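Local coordinates for protein 6-phospho-beta-d glycosidase (Streptococcus pyogenes, PDB 5FOO) that probably hydrolyses 6-phospho-beta-glucosides as a retaining family 1 glycoside hydrolase, and binds 6-phosphocyclophellitol in its ligand pocket, at residues A[62-65]-A[66-70]; A[75-79]-A[80-84]; A[263-266]-A[267-271]. The protein carries 1 engineered substitution. All coordinates share one frame; numbering follows the deposited sequence.

In the fold
All three contacts are local, and each sits at a different depth in the eight-stranded beta/alpha barrel. Contact 2 is the buried one: it leaves strand 72-76 for a short helix, and its polar side chains find charged or hydrogen-bonding partners inside the protein. Contact 1 comes shortly before it in the chain, closing helix 54-67 before that same strand begins; L62, L65 and L68 are buried, while T63 and S67 stay at the surface. Contact 3, on helix 263-271, lies across the chain's centre from contact 1, with centres 48 Å apart. It is ordinary helix throughout, apolar on one side and lined with exposed glutamate and lysine on another.

Contact 1. Residues A[62-65]-A[66-70]; sequences LTLL and ASLGH
A66 N and S67 N donate to L62 O and T63 O in regular i to i+4 helical bonds, and the helix then closes in a Schellman motif: H70 N reaches back to L65 O at 3.1 Å, and inside that loop G69 N bonds A66 O. G69 is the C-prime residue, and its positive phi of 84° swings the chain out of the helical path.

The last turn loads two carbonyls. L64 O accepts both L68 N, at 3.0 Å, and the hydroxyl of S67, whose OG lies 2.6 Å from L64 O. With a chi1 of 70°, the S67 hydroxyl sits between its own backbone N and carbonyl carbon, which folds it back over the preceding turn. It meets the oxygen well off the C=O direction (C=O...OG angle 120°). L65 O holds H70 N and takes a second, weak bond from L68 N.

Apolar contacts run along two flanks of this ending. On one, the CD1 branch of L68 presses on the branch point of L64, with CD1 to CG at 3.8 Å. On the other, the imidazole of H70 turns its ND1 and CE1 atoms to L65: CE1 is 3.8 Å from L65 CD2, and ND1 is 3.9 Å from L65 CB. Before the ring begins, H70 CB rests 3.4 Å from L65 O.

T63 and S67 lie at the surface, whereas L62, L65, L68 and H70 are buried against the rest of the fold. L62 and L65 touch Y73 of strand 72-76, which the chain enters just after H70, and L62 also meets A105 and C106 of helix 93-108. L68 lies on A450 and Y451 of helix 448-459, where the ring of F453 meets H70 with the two planes nearly perpendicular.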
loop_
_atom_site.group_PDB
_atom_site.type_symbol
_atom_site.label_atom_id
_atom_site.label_comp_id
_atom_site.label_asym_id
_atom_site.label_seq_id
_atom_site.Cartn_x
_atom_site.Cartn_y
_atom_site.Cartn_z
ATOM N N LEU A 62 -18.265 9.038 2.524
ATOM C CA LEU A 62 -18.639 8.135 1.390
ATOM C C LEU A 62 -19.798 8.727 0.554
ATOM O O LEU A 62 -19.808 8.641 -0.653
ATOM C CB LEU A 62 -18.977 6.737 1.881
ATOM C CG LEU A 62 -17.721 6.022 2.429
ATOM C CD1 LEU A 62 -18.191 4.867 3.256
ATOM C CD2 LEU A 62 -16.810 5.538 1.307
ATOM N N THR A 63 -20.700 9.420 1.218
ATOM C CA THR A 63 -21.722 10.163 0.526
ATOM C C THR A 63 -21.073 11.189 -0.428
ATOM O O THR A 63 -21.422 11.236 -1.611
ATOM C CB THR A 63 -22.728 10.791 1.531
ATOM O OG1 THR A 63 -23.382 9.742 2.224
ATOM C CG2 THR A 63 -23.782 11.626 0.834
ATOM N N LEU A 64 -20.089 11.942 0.049
ATOM C CA LEU A 64 -19.373 12.872 -0.833
ATOM C C LEU A 64 -18.655 12.211 -1.954
ATOM O O LEU A 64 -18.717 12.676 -3.098
ATOM C CB LEU A 64 -18.378 13.679 -0.028
ATOM C CG LEU A 64 -17.610 14.776 -0.806
ATOM C CD1 LEU A 64 -18.481 15.972 -1.247
ATOM C CD2 LEU A 64 -16.489 15.222 0.100
ATOM N N LEU A 65 -17.920 11.136 -1.653
ATOM C CA LEU A 65 -17.192 10.418 -2.708
ATOM C C LEU A 65 -18.156 9.799 -3.760
ATOM O O LEU A 65 -17.859 9.810 -4.949
ATOM C CB LEU A 65 -16.306 9.324 -2.073
ATOM C CG LEU A 65 -15.184 9.897 -1.181
ATOM C CD1 LEU A 65 -14.215 8.839 -0.748
ATOM C CD2 LEU A 65 -14.385 11.008 -1.872
ATOM N N ALA A 66 -19.316 9.311 -3.319
ATOM C CA ALA A 66 -20.330 8.855 -4.261
ATOM C C ALA A 66 -20.758 9.982 -5.143
ATOM O O ALA A 66 -20.835 9.795 -6.343
ATOM C CB ALA A 66 -21.553 8.263 -3.592
ATOM N N SER A 67 -21.028 11.160 -4.564
ATOM C CA SER A 67 -21.422 12.320 -5.395
ATOM C C SER A 67 -20.290 12.756 -6.345
ATOM O O SER A 67 -20.561 13.341 -7.362
ATOM C CB SER A 67 -21.871 13.486 -4.523
ATOM O OG SER A 67 -20.746 14.069 -3.816
ATOM N N LEU A 68 -19.029 12.421 -6.029
ATOM C CA LEU A 68 -17.890 12.692 -6.906
ATOM C C LEU A 68 -17.504 11.531 -7.833
ATOM O O LEU A 68 -16.362 11.480 -8.328
ATOM C CB LEU A 68 -16.706 13.145 -6.078
ATOM C CG LEU A 68 -16.912 14.431 -5.252
ATOM C CD1 LEU A 68 -15.902 14.547 -4.145
ATOM C CD2 LEU A 68 -16.853 15.689 -6.128
ATOM N N GLY A 69 -18.456 10.609 -8.062
ATOM C CA GLY A 69 -18.364 9.571 -9.094
ATOM C C GLY A 69 -17.599 8.297 -8.716
ATOM O O GLY A 69 -17.359 7.449 -9.571
ATOM N N HIS A 70 -17.159 8.181 -7.473
ATOM C CA HIS A 70 -16.362 7.003 -7.066
ATOM C C HIS A 70 -17.280 5.776 -7.039
ATOM O O HIS A 70 -18.369 5.859 -6.495
ATOM C CB HIS A 70 -15.712 7.239 -5.699
ATOM C CG HIS A 70 -14.684 8.338 -5.708
ATOM N ND1 HIS A 70 -13.681 8.427 -4.766
ATOM C CD2 HIS A 70 -14.465 9.363 -6.580
ATOM C CE1 HIS A 70 -12.913 9.473 -5.030
ATOM N NE2 HIS A 70 -13.379 10.070 -6.116
#

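Contact 2. Residues A[75-79]-A[80-84]; sequences TSIQW and TRLID
W79 and I83 meet through the five-membered edge of the indole: I83 CG1 approaches CD1 of W79 to 3.7 Å, near the ring plane, and I83 CB lies in that plane at 4.0 Å from the same CD1. The indole is thrown away from its backbone N (chi1 -163°), which lays this edge along the next turn, and F145 of helix 136-153 stacks on the ring. A smaller apolar touch joins the CG2 branch of I77 to L82 CD2 at 4.0 Å.

Q78 occupies the N-cap position of helix 79-82, and its backbone carbonyl takes two amides. L82 N, 3.0 Å from Q78 O, arrives almost end-on, while R81 N, 2.9 Å from Q78 O, comes from above the carbonyl plane, about 62° out of it. The Q78 side chain runs on extended past CG, alongside T80. Its OE1 passes T80 OG1 without bonding it and instead accepts from K25 and N29, while NE2 donates to E20. R81 reaches the same carboxylate by another route: extended as far as CD, it bends at chi3 (-64°) and brings NE into a salt bridge with E20 OE1, while Y98 provides a cation-pi partner. Both polar ends are thus satisfied in a buried setting.

Such a short helix, following the C-terminal end of strand 72-76, belongs to the loop side of a beta/alpha barrel, the face where family 1 glycosidases hold their substrate; the Q78 side chain is about 12 Å from bound 6-phosphocyclophellitol.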
loop_
_atom_site.group_PDB
_atom_site.type_symbol
_atom_site.label_atom_id
_atom_site.label_comp_id
_atom_site.label_asym_id
_atom_site.label_seq_id
_atom_site.Cartn_x
_atom_site.Cartn_y
_atom_site.Cartn_z
ATOM N N THR A 75 -9.834 1.024 1.964
ATOM C CA THR A 75 -9.232 1.360 3.229
ATOM C C THR A 75 -8.696 0.086 3.934
ATOM O O THR A 75 -8.619 -0.965 3.357
ATOM C CB THR A 75 -10.223 2.159 4.119
ATOM O OG1 THR A 75 -9.513 2.814 5.192
ATOM C CG2 THR A 75 -11.330 1.291 4.684
ATOM N N SER A 76 -8.286 0.204 5.182
ATOM C CA SER A 76 -7.814 -0.931 5.918
ATOM C C SER A 76 -8.543 -1.035 7.222
ATOM O O SER A 76 -9.057 -0.050 7.758
ATOM C CB SER A 76 -6.293 -0.881 6.122
ATOM O OG SER A 76 -5.907 0.084 7.095
ATOM N N ILE A 77 -8.629 -2.282 7.692
ATOM C CA ILE A 77 -9.100 -2.605 9.055
ATOM C C ILE A 77 -7.838 -2.708 9.916
ATOM O O ILE A 77 -6.869 -3.424 9.549
ATOM C CB ILE A 77 -9.900 -3.940 9.086
ATOM C CG1 ILE A 77 -11.215 -3.842 8.292
ATOM C CG2 ILE A 77 -10.182 -4.410 10.503
ATOM C CD1 ILE A 77 -11.964 -5.173 8.121
ATOM N N GLN A 78 -7.872 -1.999 11.040
ATOM C CA GLN A 78 -6.797 -2.018 12.068
ATOM C C GLN A 78 -6.987 -3.138 13.023
ATOM O O GLN A 78 -7.958 -3.151 13.728
ATOM C CB GLN A 78 -6.734 -0.724 12.848
ATOM C CG GLN A 78 -6.334 0.469 11.964
ATOM C CD GLN A 78 -5.902 1.691 12.780
ATOM O OE1 GLN A 78 -4.827 1.715 13.346
ATOM N NE2 GLN A 78 -6.748 2.706 12.813
ATOM N N TRP A 79 -6.027 -4.063 13.035
ATOM C CA TRP A 79 -5.868 -5.068 14.046
ATOM C C TRP A 79 -6.010 -4.467 15.464
ATOM O O TRP A 79 -6.662 -5.058 16.356
ATOM C CB TRP A 79 -4.465 -5.654 13.832
ATOM C CG TRP A 79 -4.167 -6.944 14.457
ATOM C CD1 TRP A 79 -4.924 -7.625 15.362
ATOM C CD2 TRP A 79 -2.974 -7.740 14.229
ATOM N NE1 TRP A 79 -4.283 -8.791 15.734
ATOM C CE2 TRP A 79 -3.090 -8.891 15.045
ATOM C CE3 TRP A 79 -1.815 -7.581 13.411
ATOM C CZ2 TRP A 79 -2.103 -9.866 15.087
ATOM C CZ3 TRP A 79 -0.856 -8.545 13.448
ATOM C CH2 TRP A 79 -0.987 -9.677 14.299
ATOM N N THR A 80 -5.420 -3.286 15.656
ATOM C CA THR A 80 -5.437 -2.605 16.930
ATOM C C THR A 80 -6.804 -2.041 17.318
ATOM O O THR A 80 -6.990 -1.744 18.475
ATOM C CB THR A 80 -4.423 -1.433 16.956
ATOM O OG1 THR A 80 -4.672 -0.509 15.867
ATOM C CG2 THR A 80 -3.019 -1.968 16.922
ATOM N N ARG A 81 -7.754 -1.924 16.375
ATOM C CA ARG A 81 -9.161 -1.520 16.683
ATOM C C ARG A 81 -10.087 -2.719 16.813
ATOM O O ARG A 81 -10.919 -2.736 17.681
ATOM C CB ARG A 81 -9.717 -0.589 15.581
ATOM C CG ARG A 81 -11.122 -0.116 15.844
ATOM C CD ARG A 81 -11.598 0.849 14.811
ATOM N NE ARG A 81 -10.864 2.095 14.773
ATOM C CZ ARG A 81 -10.921 3.070 15.664
ATOM N NH1 ARG A 81 -11.667 2.978 16.709
ATOM N NH2 ARG A 81 -10.183 4.198 15.476
ATOM N N LEU A 82 -9.970 -3.690 15.919
ATOM C CA LEU A 82 -10.944 -4.813 15.881
ATOM C C LEU A 82 -10.762 -5.832 17.011
ATOM O O LEU A 82 -11.736 -6.418 17.478
ATOM C CB LEU A 82 -10.889 -5.554 14.564
ATOM C CG LEU A 82 -11.979 -6.630 14.346
ATOM C CD1 LEU A 82 -13.405 -6.058 14.583
ATOM C CD2 LEU A 82 -11.840 -7.166 12.928
ATOM N N ILE A 83 -9.519 -6.057 17.435
ATOM C CA ILE A 83 -9.223 -7.122 18.351
ATOM C C ILE A 83 -8.997 -6.658 19.777
ATOM O O ILE A 83 -8.353 -5.652 20.030
ATOM C CB ILE A 83 -8.032 -7.955 17.834
ATOM C CG1 ILE A 83 -8.349 -8.600 16.486
ATOM C CG2 ILE A 83 -7.634 -9.024 18.867
ATOM C CD1 ILE A 83 -9.598 -9.504 16.449
ATOM N N ASP A 84 -9.567 -7.399 20.716
ATOM C CA ASP A 84 -9.459 -7.100 22.114
ATOM C C ASP A 84 -8.220 -7.861 22.635
ATOM O O ASP A 84 -7.190 -7.258 22.888
ATOM C CB ASP A 84 -10.767 -7.487 22.824
ATOM C CG ASP A 84 -10.675 -7.400 24.364
ATOM O OD1 ASP A 84 -9.675 -6.956 24.954
ATOM O OD2 ASP A 84 -11.617 -7.833 25.005
#

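Contact 3. Residues A[263-266]-A[267-271]; sequences EELV and AVLKK
L265 and L269, one helical turn apart, make the close apolar part of this contact: L265 CG lies 4.1 Å from L269 CD1, and L265 CD1 is equally far from L269 CG. The two chains leave the backbone on different torsions. L265 extends opposite its own backbone N (chi1 173°), whereas L269 sets CG beside the N (chi1 -67°), and this carries CG back to within 3.4 Å of L265 O. The same L265 O accepts the backbone bond from L269 N at 3.0 Å. F243 and L251 of helix 235-258 touch L265, while V274, W276 and W317 touch L269, so the pair is buried.

Four successive i to i+4 bonds, from A267 N to E263 O through K270 N to V266 O, make this a regular alpha helix. It follows helix 235-258 in the connection between barrel strands 218-224 and 293-297, at the periphery of the beta/alpha barrel.

V268 marks the transition: its CG2 lies 3.5 Å from E264 O, and the side chain also touches F243. Toward solvent the contacts thin out. The K270 side chain meets the preceding turn through CB, 3.4 Å from V266 O, before its long chain leads off. E263 and A267 are likewise exposed, and the E264 carboxylate extends from the turn to bond H242 through OE1.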
loop_
_atom_site.group_PDB
_atom_site.type_symbol
_atom_site.label_atom_id
_atom_site.label_comp_id
_atom_site.label_asym_id
_atom_site.label_seq_id
_atom_site.Cartn_x
_atom_site.Cartn_y
_atom_site.Cartn_z
ATOM N N GLU A 263 14.699 -18.174 -7.226
ATOM C CA GLU A 263 15.835 -19.047 -6.907
ATOM C C GLU A 263 17.142 -18.253 -6.842
ATOM O O GLU A 263 17.981 -18.440 -5.958
ATOM C CB GLU A 263 15.963 -20.127 -7.977
ATOM C CG GLU A 263 14.836 -21.129 -8.022
ATOM C CD GLU A 263 15.259 -22.490 -7.556
ATOM O OE1 GLU A 263 15.375 -22.664 -6.310
ATOM O OE2 GLU A 263 15.489 -23.361 -8.442
ATOM N N GLU A 264 17.279 -17.319 -7.761
ATOM C CA GLU A 264 18.468 -16.499 -7.795
ATOM C C GLU A 264 18.608 -15.654 -6.523
ATOM O O GLU A 264 19.722 -15.482 -6.028
ATOM C CB GLU A 264 18.503 -15.634 -9.056
ATOM C CG GLU A 264 19.844 -14.966 -9.276
ATOM C CD GLU A 264 19.875 -14.038 -10.483
ATOM O OE1 GLU A 264 18.926 -14.007 -11.302
ATOM O OE2 GLU A 264 20.880 -13.322 -10.627
ATOM N N LEU A 265 17.475 -15.167 -5.988
ATOM C CA LEU A 265 17.498 -14.361 -4.802
ATOM C C LEU A 265 17.905 -15.206 -3.607
ATOM O O LEU A 265 18.747 -14.803 -2.824
ATOM C CB LEU A 265 16.168 -13.582 -4.545
ATOM C CG LEU A 265 16.090 -12.836 -3.204
ATOM C CD1 LEU A 265 17.144 -11.711 -3.159
ATOM C CD2 LEU A 265 14.687 -12.286 -2.964
ATOM N N VAL A 266 17.238 -16.335 -3.446
ATOM C CA VAL A 266 17.620 -17.338 -2.506
ATOM C C VAL A 266 19.130 -17.661 -2.508
ATOM O O VAL A 266 19.688 -17.726 -1.439
ATOM C CB VAL A 266 16.828 -18.648 -2.720
ATOM C CG1 VAL A 266 17.413 -19.824 -1.948
ATOM C CG2 VAL A 266 15.402 -18.458 -2.217
ATOM N N ALA A 267 19.753 -17.917 -3.657
ATOM C CA ALA A 267 21.226 -18.177 -3.701
ATOM C C ALA A 267 22.030 -16.961 -3.175
ATOM O O ALA A 267 22.960 -17.143 -2.411
ATOM C CB ALA A 267 21.678 -18.536 -5.126
ATOM N N VAL A 268 21.631 -15.724 -3.489
ATOM C CA VAL A 268 22.338 -14.573 -2.931
ATOM C C VAL A 268 22.233 -14.523 -1.404
ATOM O O VAL A 268 23.238 -14.322 -0.683
ATOM C CB VAL A 268 21.913 -13.257 -3.599
ATOM C CG1 VAL A 268 22.525 -12.028 -2.910
ATOM C CG2 VAL A 268 22.249 -13.285 -5.105
ATOM N N LEU A 269 21.026 -14.701 -0.905
ATOM C CA LEU A 269 20.784 -14.566 0.538
ATOM C C LEU A 269 21.575 -15.621 1.310
ATOM O O LEU A 269 22.144 -15.304 2.343
ATOM C CB LEU A 269 19.282 -14.695 0.876
ATOM C CG LEU A 269 18.428 -13.551 0.331
ATOM C CD1 LEU A 269 16.980 -13.921 0.618
ATOM C CD2 LEU A 269 18.784 -12.202 0.955
ATOM N N LYS A 270 21.620 -16.831 0.757
ATOM C CA LYS A 270 22.347 -17.976 1.335
ATOM C C LYS A 270 23.860 -17.755 1.313
ATOM O O LYS A 270 24.521 -17.971 2.303
ATOM C CB LYS A 270 22.006 -19.188 0.523
ATOM C CG LYS A 270 22.364 -20.563 1.031
ATOM C CD LYS A 270 22.092 -21.471 -0.197
ATOM C CE LYS A 270 21.834 -22.929 0.098
ATOM N NZ LYS A 270 22.954 -23.431 0.934
ATOM N N LYS A 271 24.376 -17.276 0.194
ATOM C CA LYS A 271 25.764 -16.932 0.085
ATOM C C LYS A 271 26.131 -15.853 1.078
ATOM O O LYS A 271 27.219 -15.884 1.631
ATOM C CB LYS A 271 26.097 -16.490 -1.330
ATOM C CG LYS A 271 27.512 -15.963 -1.537
ATOM C CD LYS A 271 27.721 -15.351 -2.934
ATOM C CE LYS A 271 26.822 -14.170 -3.326
ATOM N NZ LYS A 271 26.982 -12.880 -2.592
#